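Local atomic coordinates of probable ss-1,3-N-acetylglucosaminyltransferase (Staphylococcus aureus subsp. aureus N315, PDB entry 6H21), a protein that belongs to the family 2 glycosyltransferases of the GT-A clan and is probably an N-acetylglucosaminyltransferase with an additional helical linker domain. Residues D112-L123 and K216-V225; N286-K297 and L335-K343. One frame throughout, in Å; residues are numbered along the deposited sequence.

Contact 1: D112-L123 and K216-V225. With MN (manganese (II) ion), chain Y; MN (manganese (II) ion), chain Z; UD1 (uridine-diphosphate-N-acetylglucosamine), chain X.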
loop_
_atom_site.group_PDB
_atom_site.type_symbol
_atom_site.label_atom_id
_atom_site.label_comp_id
_atom_site.label_asym_id
_atom_site.label_seq_id
_atom_site.Cartn_x
_atom_site.Cartn_y
_atom_site.Cartn_z
ATOM N N ASP C 112 17.149 -9.371 -41.290
ATOM C CA ASP C 112 15.978 -10.238 -41.388
ATOM C C ASP C 112 14.732 -9.469 -41.875
ATOM O O ASP C 112 13.690 -10.079 -42.069
ATOM C CB ASP C 112 15.709 -10.942 -40.048
ATOM C CG ASP C 112 15.506 -10.002 -38.868
ATOM O OD1 ASP C 112 15.742 -8.783 -39.028
ATOM O OD2 ASP C 112 15.105 -10.486 -37.781
ATOM N N ASP C 113 14.819 -8.147 -42.068
ATOM C CA ASP C 113 13.613 -7.302 -42.381
ATOM C C ASP C 113 13.575 -6.984 -43.889
ATOM O O ASP C 113 14.435 -7.435 -44.638
ATOM C CB ASP C 113 13.596 -6.037 -41.516
ATOM C CG ASP C 113 13.501 -6.298 -40.013
ATOM O OD1 ASP C 113 12.944 -7.342 -39.631
ATOM O OD2 ASP C 113 14.011 -5.447 -39.240
ATOM N N LEU C 114 12.549 -6.251 -44.337
ATOM C CA LEU C 114 12.301 -5.981 -45.769
ATOM C C LEU C 114 11.971 -4.495 -45.958
ATOM O O LEU C 114 11.189 -3.935 -45.190
ATOM C CB LEU C 114 11.121 -6.824 -46.258
ATOM C CG LEU C 114 11.236 -8.332 -46.064
ATOM C CD1 LEU C 114 9.904 -9.020 -46.366
ATOM C CD2 LEU C 114 12.344 -8.890 -46.941
ATOM N N LEU C 115 12.577 -3.873 -46.976
ATOM C CA LEU C 115 12.190 -2.527 -47.413
ATOM C C LEU C 115 11.071 -2.625 -48.459
ATOM O O LEU C 115 11.108 -3.475 -49.352
ATOM C CB LEU C 115 13.401 -1.812 -48.020
ATOM C CG LEU C 115 14.494 -1.376 -47.054
ATOM C CD1 LEU C 115 15.486 -0.465 -47.759
ATOM C CD2 LEU C 115 13.902 -0.675 -45.835
ATOM N N HIS C 116 10.078 -1.741 -48.341
ATOM C CA HIS C 116 9.183 -1.420 -49.445
ATOM C C HIS C 116 10.029 -0.856 -50.601
ATOM O O HIS C 116 11.013 -0.165 -50.378
ATOM C CB HIS C 116 8.098 -0.464 -48.934
ATOM C CG HIS C 116 6.945 -0.283 -49.851
ATOM N ND1 HIS C 116 7.040 0.468 -51.009
ATOM C CD2 HIS C 116 5.670 -0.720 -49.779
ATOM C CE1 HIS C 116 5.871 0.460 -51.621
ATOM N NE2 HIS C 116 5.010 -0.253 -50.875
ATOM N N GLU C 117 9.633 -1.143 -51.846
ATOM C CA GLU C 117 10.407 -0.699 -53.034
ATOM C C GLU C 117 10.507 0.835 -53.088
ATOM O O GLU C 117 11.461 1.352 -53.664
ATOM C CB GLU C 117 9.829 -1.276 -54.336
ATOM C CG GLU C 117 8.418 -0.802 -54.676
ATOM C CD GLU C 117 7.851 -1.353 -55.985
ATOM O OE1 GLU C 117 8.372 -2.371 -56.498
ATOM O OE2 GLU C 117 6.877 -0.772 -56.496
ATOM N N ARG C 118 9.553 1.552 -52.482
ATOM C CA ARG C 118 9.514 3.024 -52.525
ATOM C C ARG C 118 10.224 3.673 -51.328
ATOM O O ARG C 118 10.330 4.921 -51.288
ATOM C CB ARG C 118 8.068 3.523 -52.543
ATOM C CG ARG C 118 7.283 3.109 -53.776
ATOM C CD ARG C 118 5.865 3.648 -53.729
ATOM N NE ARG C 118 5.901 5.107 -53.681
ATOM C CZ ARG C 118 5.855 5.912 -54.744
ATOM N NH1 ARG C 118 5.559 5.437 -55.945
ATOM N NH2 ARG C 118 6.090 7.201 -54.587
ATOM N N ALA C 119 10.719 2.851 -50.388
ATOM C CA ALA C 119 11.241 3.309 -49.099
ATOM C C ALA C 119 12.282 4.415 -49.273
ATOM O O ALA C 119 12.101 5.500 -48.744
ATOM C CB ALA C 119 11.813 2.155 -48.304
ATOM N N LEU C 120 13.383 4.131 -49.976
ATOM C CA LEU C 120 14.509 5.067 -49.972
ATOM C C LEU C 120 14.109 6.370 -50.677
ATOM O O LEU C 120 14.414 7.445 -50.183
ATOM C CB LEU C 120 15.737 4.430 -50.631
ATOM C CG LEU C 120 16.366 3.230 -49.916
ATOM C CD1 LEU C 120 17.743 2.943 -50.492
ATOM C CD2 LEU C 120 16.459 3.451 -48.409
ATOM N N GLU C 121 13.407 6.255 -51.812
ATOM C CA GLU C 121 13.043 7.416 -52.653
ATOM C C GLU C 121 12.080 8.337 -51.890
ATOM O O GLU C 121 12.336 9.530 -51.782
ATOM C CB GLU C 121 12.457 6.954 -53.993
ATOM C CG GLU C 121 12.050 8.095 -54.926
ATOM C CD GLU C 121 13.149 8.785 -55.732
ATOM O OE1 GLU C 121 14.363 8.533 -55.472
ATOM O OE2 GLU C 121 12.796 9.571 -56.650
ATOM N N ASP C 122 10.997 7.777 -51.348
ATOM C CA ASP C 122 9.955 8.565 -50.686
ATOM C C ASP C 122 10.473 9.207 -49.393
ATOM O O ASP C 122 10.188 10.374 -49.149
ATOM C CB ASP C 122 8.738 7.717 -50.349
ATOM C CG ASP C 122 7.852 7.438 -51.545
ATOM O OD1 ASP C 122 8.317 7.677 -52.708
ATOM O OD2 ASP C 122 6.703 6.988 -51.300
ATOM N N LEU C 123 11.209 8.444 -48.575
ATOM C CA LEU C 123 11.722 8.973 -47.305
ATOM C C LEU C 123 12.774 10.056 -47.582
ATOM O O LEU C 123 12.741 11.106 -46.957
ATOM C CB LEU C 123 12.297 7.843 -46.444
ATOM C CG LEU C 123 11.316 7.205 -45.460
ATOM C CD1 LEU C 123 9.990 6.882 -46.113
ATOM C CD2 LEU C 123 11.915 5.956 -44.826
ATOM N N LYS C 216 6.546 9.713 -42.295
ATOM C CA LYS C 216 5.992 9.389 -43.600
ATOM C C LYS C 216 5.182 8.088 -43.470
ATOM O O LYS C 216 5.677 7.107 -42.934
ATOM C CB LYS C 216 7.157 9.354 -44.598
ATOM C CG LYS C 216 6.786 9.346 -46.067
ATOM C CD LYS C 216 6.267 10.658 -46.596
ATOM C CE LYS C 216 6.394 10.782 -48.102
ATOM N NZ LYS C 216 5.315 10.046 -48.802
ATOM N N THR C 217 3.936 8.098 -43.963
ATOM C CA THR C 217 2.925 7.084 -43.617
ATOM C C THR C 217 2.178 6.525 -44.843
ATOM O O THR C 217 1.235 5.747 -44.674
ATOM C CB THR C 217 1.898 7.678 -42.640
ATOM O OG1 THR C 217 1.183 8.733 -43.290
ATOM C CG2 THR C 217 2.523 8.214 -41.370
ATOM N N ASP C 218 2.579 6.902 -46.062
ATOM C CA ASP C 218 1.808 6.584 -47.274
ATOM C C ASP C 218 1.784 5.068 -47.521
ATOM O O ASP C 218 0.774 4.532 -47.968
ATOM C CB ASP C 218 2.371 7.302 -48.502
ATOM C CG ASP C 218 2.241 8.811 -48.426
ATOM O OD1 ASP C 218 2.942 9.420 -47.584
ATOM O OD2 ASP C 218 1.430 9.365 -49.202
ATOM N N TYR C 219 2.904 4.392 -47.226
ATOM C CA TYR C 219 3.013 2.927 -47.326
ATOM C C TYR C 219 3.602 2.379 -46.026
ATOM O O TYR C 219 4.097 3.140 -45.184
ATOM C CB TYR C 219 3.896 2.528 -48.511
ATOM C CG TYR C 219 3.417 3.057 -49.839
ATOM C CD1 TYR C 219 3.758 4.333 -50.249
ATOM C CD2 TYR C 219 2.596 2.305 -50.665
ATOM C CE1 TYR C 219 3.306 4.850 -51.451
ATOM C CE2 TYR C 219 2.128 2.808 -51.871
ATOM C CZ TYR C 219 2.482 4.089 -52.258
ATOM O OH TYR C 219 2.057 4.627 -53.431
ATOM N N GLU C 220 3.542 1.055 -45.862
ATOM C CA GLU C 220 4.339 0.399 -44.834
ATOM C C GLU C 220 5.750 0.209 -45.409
ATOM O O GLU C 220 6.017 -0.763 -46.121
ATOM C CB GLU C 220 3.685 -0.915 -44.396
ATOM C CG GLU C 220 2.337 -0.731 -43.703
ATOM C CD GLU C 220 1.725 -2.019 -43.168
ATOM O OE1 GLU C 220 2.179 -3.109 -43.558
ATOM O OE2 GLU C 220 0.796 -1.932 -42.359
ATOM N N TYR C 221 6.632 1.168 -45.120
ATOM C CA TYR C 221 7.903 1.316 -45.815
ATOM C C TYR C 221 8.950 0.321 -45.302
ATOM O O TYR C 221 9.848 -0.051 -46.047
ATOM C CB TYR C 221 8.448 2.733 -45.641
ATOM C CG TYR C 221 7.741 3.790 -46.449
ATOM C CD1 TYR C 221 7.850 3.812 -47.830
ATOM C CD2 TYR C 221 6.982 4.776 -45.835
ATOM C CE1 TYR C 221 7.229 4.795 -48.584
ATOM C CE2 TYR C 221 6.348 5.762 -46.575
ATOM C CZ TYR C 221 6.474 5.770 -47.953
ATOM O OH TYR C 221 5.859 6.728 -48.701
ATOM N N TYR C 222 8.862 -0.051 -44.021
ATOM C CA TYR C 222 9.803 -0.978 -43.385
ATOM C C TYR C 222 9.013 -2.113 -42.730
ATOM O O TYR C 222 8.206 -1.855 -41.848
ATOM C CB TYR C 222 10.665 -0.247 -42.352
ATOM C CG TYR C 222 11.793 -1.076 -41.796
ATOM C CD1 TYR C 222 11.551 -2.144 -40.943
ATOM C CD2 TYR C 222 13.107 -0.791 -42.112
ATOM C CE1 TYR C 222 12.586 -2.921 -40.457
ATOM C CE2 TYR C 222 14.154 -1.547 -41.618
ATOM C CZ TYR C 222 13.894 -2.613 -40.779
ATOM O OH TYR C 222 14.927 -3.361 -40.305
ATOM N N ILE C 223 9.253 -3.351 -43.180
ATOM C CA ILE C 223 8.504 -4.511 -42.714
ATOM C C ILE C 223 9.367 -5.278 -41.709
ATOM O O ILE C 223 10.413 -5.807 -42.073
ATOM C CB ILE C 223 8.062 -5.393 -43.902
ATOM C CG1 ILE C 223 7.238 -4.594 -44.914
ATOM C CG2 ILE C 223 7.310 -6.616 -43.414
ATOM C CD1 ILE C 223 7.382 -5.074 -46.341
ATOM N N VAL C 224 8.912 -5.299 -40.447
ATOM C CA VAL C 224 9.568 -5.993 -39.375
ATOM C C VAL C 224 9.131 -7.460 -39.450
ATOM O O VAL C 224 7.963 -7.747 -39.360
ATOM C CB VAL C 224 9.235 -5.361 -38.008
ATOM C CG1 VAL C 224 9.799 -6.190 -36.856
ATOM C CG2 VAL C 224 9.718 -3.913 -37.907
ATOM N N VAL C 225 10.072 -8.383 -39.648
ATOM C CA VAL C 225 9.690 -9.782 -39.691
ATOM C C VAL C 225 10.002 -10.415 -38.331
ATOM O O VAL C 225 11.097 -10.250 -37.792
ATOM C CB VAL C 225 10.311 -10.568 -40.863
ATOM C CG1 VAL C 225 10.460 -9.734 -42.122
ATOM C CG2 VAL C 225 11.621 -11.242 -40.518
HETATM MN MN MN Y . 15.104 -8.466 -36.841
HETATM MN MN MN Z . 14.940 -12.546 -36.558
HETATM C "C1'" UD1 X . 15.683 -6.320 -32.085
HETATM C "C2'" UD1 X . 14.823 -5.054 -32.123
HETATM C "C3'" UD1 X . 15.258 -4.164 -33.286
HETATM C "C4'" UD1 X . 16.755 -3.883 -33.181
HETATM C "C5'" UD1 X . 17.569 -5.165 -32.988
HETATM C "C6'" UD1 X . 19.056 -4.878 -32.755
HETATM C "C7'" UD1 X . 12.515 -5.277 -31.277
HETATM C "C8'" UD1 X . 11.104 -5.666 -31.629
HETATM N "N2'" UD1 X . 13.413 -5.400 -32.257
HETATM O "O1'" UD1 X . 15.489 -7.010 -33.324
HETATM O "O3'" UD1 X . 14.511 -2.938 -33.274
HETATM O "O4'" UD1 X . 17.182 -3.228 -34.377
HETATM O "O5'" UD1 X . 17.055 -5.963 -31.902
HETATM O "O6'" UD1 X . 19.268 -3.954 -31.691
HETATM O "O7'" UD1 X . 12.813 -4.867 -30.168
HETATM N N1 UD1 X . 23.558 -9.023 -35.463
HETATM C C2 UD1 X . 24.932 -8.723 -35.440
HETATM N N3 UD1 X . 25.776 -9.407 -34.676
HETATM C C4 UD1 X . 25.347 -10.404 -33.913
HETATM C C5 UD1 X . 23.992 -10.738 -33.903
HETATM C C6 UD1 X . 23.088 -10.021 -34.691
HETATM O O2 UD1 X . 25.394 -7.802 -36.127
HETATM O O4 UD1 X . 26.195 -11.020 -33.228
HETATM C C1B UD1 X . 22.704 -8.202 -36.323
HETATM C C2B UD1 X . 21.687 -8.992 -37.128
HETATM O "O2'" UD1 X . 22.291 -9.589 -38.270
HETATM C C3B UD1 X . 20.670 -7.913 -37.464
HETATM C C4B UD1 X . 20.740 -6.964 -36.270
HETATM O O4B UD1 X . 21.946 -7.271 -35.553
HETATM O O3B UD1 X . 21.046 -7.218 -38.661
HETATM C C5B UD1 X . 19.567 -7.128 -35.320
HETATM O O5B UD1 X . 19.358 -8.515 -35.092
HETATM P PA UD1 X . 17.905 -9.179 -35.167
HETATM O O1A UD1 X . 18.116 -10.633 -34.897
HETATM O O2A UD1 X . 17.108 -8.703 -36.380
HETATM O O3A UD1 X . 17.265 -8.533 -33.870
HETATM P PB UD1 X . 15.707 -8.573 -33.528
HETATM O O1B UD1 X . 15.550 -9.289 -32.222
HETATM O O2B UD1 X . 14.857 -9.019 -34.709
HETATM O O HOH W 1 12.984 -8.404 -37.286
HETATM O O HOH W 2 14.936 -6.219 -36.752
#

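Contact 2: N286-K297 and L335-K343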
loop_
_atom_site.group_PDB
_atom_site.type_symbol
_atom_site.label_atom_id
_atom_site.label_comp_id
_atom_site.label_asym_id
_atom_site.label_seq_id
_atom_site.Cartn_x
_atom_site.Cartn_y
_atom_site.Cartn_z
ATOM N N ASN C 286 7.362 -5.565 -14.676
ATOM C CA ASN C 286 6.528 -6.169 -13.638
ATOM C C ASN C 286 7.335 -7.194 -12.839
ATOM O O ASN C 286 6.801 -8.208 -12.413
ATOM C CB ASN C 286 5.279 -6.808 -14.242
ATOM C CG ASN C 286 4.300 -5.781 -14.764
ATOM O OD1 ASN C 286 4.115 -4.733 -14.154
ATOM N ND2 ASN C 286 3.654 -6.081 -15.879
ATOM N N PHE C 287 8.618 -6.895 -12.603
ATOM C CA PHE C 287 9.494 -7.830 -11.911
ATOM C C PHE C 287 9.031 -8.079 -10.463
ATOM O O PHE C 287 9.240 -9.166 -9.933
ATOM C CB PHE C 287 10.931 -7.302 -11.900
ATOM C CG PHE C 287 11.194 -6.198 -10.908
ATOM C CD1 PHE C 287 10.907 -4.876 -11.213
ATOM C CD2 PHE C 287 11.694 -6.493 -9.647
ATOM C CE1 PHE C 287 11.123 -3.866 -10.289
ATOM C CE2 PHE C 287 11.904 -5.482 -8.724
ATOM C CZ PHE C 287 11.618 -4.171 -9.048
ATOM N N ALA C 288 8.449 -7.066 -9.815
ATOM C CA ALA C 288 8.290 -7.073 -8.325
ATOM C C ALA C 288 7.413 -8.245 -7.851
ATOM O O ALA C 288 7.750 -8.862 -6.851
ATOM C CB ALA C 288 7.789 -5.732 -7.814
ATOM N N ASN C 289 6.332 -8.569 -8.575
ATOM C CA ASN C 289 5.441 -9.657 -8.203
ATOM C C ASN C 289 5.700 -10.919 -9.052
ATOM O O ASN C 289 4.868 -11.807 -9.086
ATOM C CB ASN C 289 3.978 -9.230 -8.328
ATOM C CG ASN C 289 3.576 -8.187 -7.312
ATOM O OD1 ASN C 289 3.463 -8.479 -6.123
ATOM N ND2 ASN C 289 3.331 -6.980 -7.766
ATOM N N SER C 290 6.844 -10.968 -9.753
ATOM C CA SER C 290 7.198 -12.043 -10.660
ATOM C C SER C 290 7.727 -13.237 -9.865
ATOM O O SER C 290 7.878 -13.178 -8.651
ATOM C CB SER C 290 8.229 -11.578 -11.681
ATOM O OG SER C 290 9.535 -11.498 -11.108
ATOM N N LYS C 291 8.076 -14.302 -10.594
ATOM C CA LYS C 291 8.680 -15.490 -10.025
ATOM C C LYS C 291 10.207 -15.340 -9.861
ATOM O O LYS C 291 10.862 -16.292 -9.461
ATOM C CB LYS C 291 8.310 -16.691 -10.896
ATOM C CG LYS C 291 6.869 -17.154 -10.737
ATOM C CD LYS C 291 6.507 -18.274 -11.690
ATOM C CE LYS C 291 5.463 -19.218 -11.137
ATOM N NZ LYS C 291 4.256 -18.469 -10.719
ATOM N N MET C 292 10.782 -14.172 -10.167
ATOM C CA MET C 292 12.200 -13.919 -9.903
ATOM C C MET C 292 12.508 -14.226 -8.438
ATOM O O MET C 292 11.683 -13.908 -7.551
ATOM C CB MET C 292 12.575 -12.459 -10.147
ATOM C CG MET C 292 13.094 -12.170 -11.535
ATOM S SD MET C 292 13.277 -10.396 -11.792
ATOM C CE MET C 292 14.415 -10.010 -10.466
ATOM N N LYS C 293 13.679 -14.833 -8.204
ATOM C CA LYS C 293 14.225 -15.012 -6.869
ATOM C C LYS C 293 14.260 -13.656 -6.150
ATOM O O LYS C 293 14.554 -12.616 -6.752
ATOM C CB LYS C 293 15.650 -15.580 -6.923
ATOM C CG LYS C 293 15.793 -17.074 -7.178
ATOM C CD LYS C 293 17.189 -17.588 -6.841
ATOM C CE LYS C 293 17.296 -19.097 -6.826
ATOM N N TYR C 294 14.011 -13.678 -4.846
ATOM C CA TYR C 294 14.014 -12.478 -4.021
ATOM C C TYR C 294 15.326 -11.695 -4.193
ATOM O O TYR C 294 15.318 -10.477 -4.368
ATOM C CB TYR C 294 13.864 -12.851 -2.551
ATOM C CG TYR C 294 14.072 -11.720 -1.586
ATOM C CD1 TYR C 294 13.122 -10.717 -1.439
ATOM C CD2 TYR C 294 15.221 -11.652 -0.818
ATOM C CE1 TYR C 294 13.312 -9.670 -0.550
ATOM C CE2 TYR C 294 15.425 -10.614 0.075
ATOM C CZ TYR C 294 14.466 -9.628 0.212
ATOM O OH TYR C 294 14.683 -8.611 1.088
ATOM N N GLU C 295 16.446 -12.415 -4.063
ATOM C CA GLU C 295 17.782 -11.825 -4.146
ATOM C C GLU C 295 17.982 -11.109 -5.489
ATOM O O GLU C 295 18.617 -10.042 -5.543
ATOM C CB GLU C 295 18.854 -12.897 -3.960
ATOM C CG GLU C 295 19.783 -12.547 -2.824
ATOM N N ASP C 296 17.432 -11.673 -6.566
ATOM C CA ASP C 296 17.546 -11.065 -7.888
ATOM C C ASP C 296 16.663 -9.820 -7.998
ATOM O O ASP C 296 17.043 -8.858 -8.671
ATOM C CB ASP C 296 17.221 -12.066 -8.988
ATOM C CG ASP C 296 18.242 -13.182 -9.055
ATOM O OD1 ASP C 296 19.413 -12.928 -8.685
ATOM O OD2 ASP C 296 17.860 -14.296 -9.444
ATOM N N LYS C 297 15.481 -9.848 -7.364
ATOM C CA LYS C 297 14.598 -8.676 -7.331
ATOM C C LYS C 297 15.311 -7.513 -6.632
ATOM O O LYS C 297 15.237 -6.375 -7.079
ATOM C CB LYS C 297 13.292 -8.976 -6.593
ATOM C CG LYS C 297 12.388 -9.986 -7.270
ATOM C CD LYS C 297 11.107 -10.262 -6.497
ATOM C CE LYS C 297 10.080 -10.938 -7.377
ATOM N NZ LYS C 297 8.923 -11.422 -6.602
ATOM N N LEU C 335 11.078 -2.672 -2.130
ATOM C CA LEU C 335 10.529 -3.718 -2.941
ATOM C C LEU C 335 9.057 -3.944 -2.565
ATOM O O LEU C 335 8.244 -4.150 -3.444
ATOM C CB LEU C 335 11.363 -4.993 -2.788
ATOM C CG LEU C 335 10.818 -6.204 -3.549
ATOM C CD1 LEU C 335 10.782 -5.950 -5.049
ATOM C CD2 LEU C 335 11.620 -7.465 -3.240
ATOM N N LEU C 336 8.731 -3.882 -1.265
ATOM C CA LEU C 336 7.317 -4.096 -0.792
ATOM C C LEU C 336 6.389 -3.059 -1.436
ATOM O O LEU C 336 5.273 -3.372 -1.860
ATOM C CB LEU C 336 7.250 -4.010 0.738
ATOM C CG LEU C 336 7.746 -5.231 1.518
ATOM C CD1 LEU C 336 7.666 -5.002 3.018
ATOM C CD2 LEU C 336 6.955 -6.466 1.167
ATOM N N ALA C 337 6.865 -1.820 -1.474
ATOM C CA ALA C 337 6.118 -0.700 -2.043
ATOM C C ALA C 337 5.963 -0.873 -3.558
ATOM O O ALA C 337 4.914 -0.572 -4.080
ATOM C CB ALA C 337 6.775 0.601 -1.691
ATOM N N VAL C 338 6.968 -1.413 -4.261
ATOM C CA VAL C 338 6.803 -1.651 -5.713
ATOM C C VAL C 338 5.754 -2.750 -5.943
ATOM O O VAL C 338 4.863 -2.611 -6.797
ATOM C CB VAL C 338 8.138 -1.948 -6.425
ATOM C CG1 VAL C 338 7.929 -2.169 -7.917
ATOM C CG2 VAL C 338 9.157 -0.842 -6.184
ATOM N N MET C 339 5.860 -3.840 -5.176
ATOM C CA MET C 339 4.904 -4.920 -5.208
ATOM C C MET C 339 3.482 -4.358 -5.012
ATOM O O MET C 339 2.579 -4.686 -5.773
ATOM C CB MET C 339 5.202 -5.949 -4.116
ATOM C CG MET C 339 6.429 -6.788 -4.390
ATOM S SD MET C 339 6.800 -7.868 -3.010
ATOM C CE MET C 339 5.578 -9.158 -3.210
ATOM N N ILE C 340 3.310 -3.501 -4.012
ATOM C CA ILE C 340 1.992 -2.918 -3.712
ATOM C C ILE C 340 1.566 -2.020 -4.883
ATOM O O ILE C 340 0.488 -2.148 -5.373
ATOM C CB ILE C 340 2.017 -2.170 -2.370
ATOM C CG1 ILE C 340 2.173 -3.138 -1.192
ATOM C CG2 ILE C 340 0.783 -1.300 -2.210
ATOM C CD1 ILE C 340 2.748 -2.484 0.051
ATOM N N ALA C 341 2.476 -1.178 -5.372
ATOM C CA ALA C 341 2.160 -0.272 -6.504
ATOM C C ALA C 341 1.649 -1.079 -7.704
ATOM O O ALA C 341 0.656 -0.689 -8.350
ATOM C CB ALA C 341 3.363 0.546 -6.881
ATOM N N ASP C 342 2.274 -2.240 -7.959
ATOM C CA ASP C 342 1.911 -3.063 -9.118
ATOM C C ASP C 342 0.532 -3.705 -8.918
ATOM O O ASP C 342 -0.206 -3.833 -9.889
ATOM C CB ASP C 342 2.969 -4.124 -9.421
ATOM C CG ASP C 342 4.092 -3.623 -10.309
ATOM O OD1 ASP C 342 3.913 -2.560 -10.985
ATOM O OD2 ASP C 342 5.140 -4.291 -10.347
ATOM N N LYS C 343 0.204 -4.112 -7.683
ATOM C CA LYS C 343 -1.136 -4.650 -7.363
ATOM C C LYS C 343 -2.233 -3.596 -7.564
ATOM O O LYS C 343 -3.397 -3.970 -7.846
ATOM C CB LYS C 343 -1.193 -5.191 -5.931
ATOM C CG LYS C 343 -0.742 -6.636 -5.807
ATOM C CD LYS C 343 -0.478 -7.061 -4.390
ATOM C CE LYS C 343 0.433 -8.271 -4.334
ATOM N NZ LYS C 343 -0.101 -9.403 -5.125
HETATM O O HOH W 3 4.862 -6.744 -10.529
HETATM O O HOH W 4 2.688 -2.776 -13.483
HETATM O O HOH W 5 7.686 -4.231 -10.825
#

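Contact 1: D112-L123 and K216-V225
D113 reaches across to strand 222-225 with both carboxylate oxygens. OD1 takes the V225 N-H from above the carboxylate plane, while OD2 accepts from Y222 OH at 2.5 Å on its anti lone pair, in the phenol plane. With CG beside the backbone N (chi1 -62°), the acid's two oxygens let a short side chain accept from both donors. L114 and I223 form an antiparallel hydrogen-bonded pair, and L115 faces Y222 in the next, non-hydrogen-bonded one.

Beyond the strands, packing is tight around Y221. L123 CD1 sits 3.7 Å from the centre of its ring, Y219 CB lies over the opposite face, and Y221 OH donates to D122 OD2 at 2.7 Å. That oxygen also accepts from R118, whose guanidinium forms a salt bridge with D122. The solvent side is looser: R118 CD makes an off-centre CH-pi contact over the partly exposed Y219 ring, and the E220 carboxylate leads away from D112-L123.

D112 chelates one manganese through OD1 and OD2, and OD2 also binds the second at 2.4 Å, bridging the metals. Two ligand phosphate oxygens and two waters, which donate to D113, complete the first ion's six bonds. With D110, D112 fits the DxD motif of GT-A glycosyltransferases.

Contact 2: N286-K297 and L335-K343
The turn at F287-S290, a type I beta turn, brings its backbone against the helix 335-344, with the CA atoms of A288 and M339 5.1 Å apart. A small residue suits this close approach: A288 CB meets V338 CG1 at 3.6 Å and also touches M339 CG. L335 lies beside it and divides its two methyls, CD1 against F287 CE2 and CD2 against Y294 CE1; a branched side chain can meet both rings at once.

N289 supplies the direct polar link. Its ND2 donates to M339 O at 3.1 Å, almost straight at 176° and on a lone pair in the carbonyl plane, although that oxygen already accepts from K343 N within the helix. An amide fits here because OD1 can meanwhile accept from N324 of the second subunit. Acid and backbone are joined by water: D342 OD2 receives two waters, one of them bound to N289 N and ND2, the other to A288 N. D342 OD1 forms a salt bridge to K326.

K297, its chain extended beyond CG, carries NZ back to the turn, where it donates to A288 O at 2.8 Å and to S290 O.

Helix 324-332 packs on V338 and A337, helix 294-308 covers F287 and L335 through L301, the second subunit meets Y294 and K343, and the third subunit packs on A337 and I340, placing the contact at an interface between subunits.

Contact 1 and contact 2 lie on opposite sides of the chain's centre, with their own centres 40 Å apart and nearest atoms about 22 Å apart, so neither touches the other. They follow in series along the chain. Contact 1 belongs to the sheet of the GT-A domain and reaches the ligand pocket through D112, whose OD1 is 3.0 Å from O2A of the uridine-diphosphate-N-acetylglucosamine. Contact 2 joins a turn and the start of helix 294-308 to helix 335-344, within the range of the TarS linker family; another manganese ion, apart from the two at D112, lies about 9 Å from the side chain of L335. Contact 1 thus contributes to the metal site, while contact 2 lies beside two other subunits.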